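Local coordinates for Poly(A) ribonuclease POP2 (Saccharomyces cerevisiae, PDB 1UOC), which degrades RNA from the 3' end in vitro, preferring poly(A), through this RNase D domain, and is probably a catalytic subunit of the CCR4-NOT deadenylase, at residues Phe275-Tyr278 / Gly284-Gly287. Residues are numbered along the deposited sequence; the frame is centred on the assembly and turned at random.
Sequences FAKY and GIDG
Tyr-278 and Ile-285 are the nearest CA pair, 6.9 Å apart. Residues 275-277 form a 3-10 turn, closed by the bond from Tyr-278 N to Phe-275 O (2.7 Å), whereas 284-287 has no regular structure; no hydrogen bond joins the two segments. Ile-285 directs its CB at the turn, and its CD1 makes the closest contacts. Ile-285 CD1 lies over one face of the Tyr-278 ring, 3.5 Å from the centroid and 17° off the ring normal, a CH-pi contact displaced toward Tyr-278 CZ (3.4 Å from that methyl). The same methyl meets the aliphatic part of Lys-277, Ile-285 CD1 to Lys-277 CE 3.6 Å, because that chain runs extended with CG anti to the backbone N (chi1 -178°) and passes across the isoleucine at about a right angle. Tyr-278 also meets the ring of Phe-269 and touches Leu-202 and Ile-206 of helix 200-207. Replacing Tyr-278 with alanine would probably open a gap beside the Ile-285 methyl and end the CH-pi contact, leaving it the Lys-277 chain. Mainly apolar, with the Lys-277 carbonyl O also against the methyl, this surface patch joins tail to turn by dispersion and CH-pi attraction, away from the predicted catalytic metal site.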
loop_
_atom_site.group_PDB
_atom_site.type_symbol
_atom_site.label_atom_id
_atom_site.label_comp_id
_atom_site.label_asym_id
_atom_site.label_seq_id
_atom_site.Cartn_x
_atom_site.Cartn_y
_atom_site.Cartn_z
ATOM N N PHE A 275 2.560 19.313 -3.971
ATOM C CA PHE A 275 2.798 17.999 -3.358
ATOM C C PHE A 275 3.956 17.277 -4.045
ATOM O O PHE A 275 4.737 16.579 -3.399
ATOM C CB PHE A 275 1.553 17.102 -3.473
ATOM C CG PHE A 275 0.483 17.369 -2.442
ATOM C CD1 PHE A 275 -0.717 16.657 -2.486
ATOM C CD2 PHE A 275 0.660 18.315 -1.438
ATOM C CE1 PHE A 275 -1.720 16.884 -1.547
ATOM C CE2 PHE A 275 -0.339 18.550 -0.495
ATOM C CZ PHE A 275 -1.531 17.830 -0.554
ATOM N N ALA A 276 4.038 17.446 -5.362
ATOM C CA ALA A 276 5.066 16.807 -6.169
ATOM C C ALA A 276 6.449 16.938 -5.565
ATOM O O ALA A 276 7.304 16.077 -5.773
ATOM C CB ALA A 276 5.056 17.386 -7.573
ATOM N N LYS A 277 6.670 18.012 -4.819
ATOM C CA LYS A 277 7.961 18.246 -4.185
ATOM C C LYS A 277 8.370 17.027 -3.361
ATOM O O LYS A 277 9.553 16.775 -3.150
ATOM C CB LYS A 277 7.877 19.479 -3.285
ATOM C CG LYS A 277 9.172 19.866 -2.583
ATOM C CD LYS A 277 8.893 20.976 -1.568
ATOM C CE LYS A 277 10.130 21.358 -0.764
ATOM N NZ LYS A 277 9.782 22.218 0.411
ATOM N N TYR A 278 7.388 16.265 -2.897
ATOM C CA TYR A 278 7.682 15.080 -2.106
ATOM C C TYR A 278 7.510 13.758 -2.847
ATOM O O TYR A 278 7.504 12.691 -2.241
ATOM C CB TYR A 278 6.847 15.075 -0.831
ATOM C CG TYR A 278 7.391 16.004 0.218
ATOM C CD1 TYR A 278 7.180 17.379 0.141
ATOM C CD2 TYR A 278 8.162 15.512 1.261
ATOM C CE1 TYR A 278 7.735 18.241 1.087
ATOM C CE2 TYR A 278 8.718 16.357 2.211
ATOM C CZ TYR A 278 8.505 17.719 2.121
ATOM O OH TYR A 278 9.073 18.549 3.060
ATOM N N GLY A 284 12.571 11.237 3.902
ATOM C CA GLY A 284 12.755 12.657 4.136
ATOM C C GLY A 284 13.348 13.386 2.946
ATOM O O GLY A 284 14.168 12.850 2.207
ATOM N N ILE A 285 12.928 14.629 2.764
ATOM C CA ILE A 285 13.399 15.440 1.654
ATOM C C ILE A 285 14.887 15.760 1.845
ATOM O O ILE A 285 15.381 15.800 2.973
ATOM C CB ILE A 285 12.536 16.735 1.570
ATOM C CG1 ILE A 285 12.325 17.138 0.112
ATOM C CG2 ILE A 285 13.176 17.864 2.362
ATOM C CD1 ILE A 285 11.054 17.947 -0.104
ATOM N N ASP A 286 15.609 15.955 0.748
ATOM C CA ASP A 286 17.031 16.268 0.834
ATOM C C ASP A 286 17.207 17.502 1.730
ATOM O O ASP A 286 16.618 18.554 1.470
ATOM C CB ASP A 286 17.592 16.567 -0.556
ATOM C CG ASP A 286 18.976 15.982 -0.763
ATOM O OD1 ASP A 286 19.648 15.672 0.241
ATOM O OD2 ASP A 286 19.396 15.840 -1.932
ATOM N N GLY A 287 18.002 17.366 2.789
ATOM C CA GLY A 287 18.226 18.487 3.692
ATOM C C GLY A 287 17.580 18.337 5.061
ATOM O O GLY A 287 17.886 19.083 5.996
#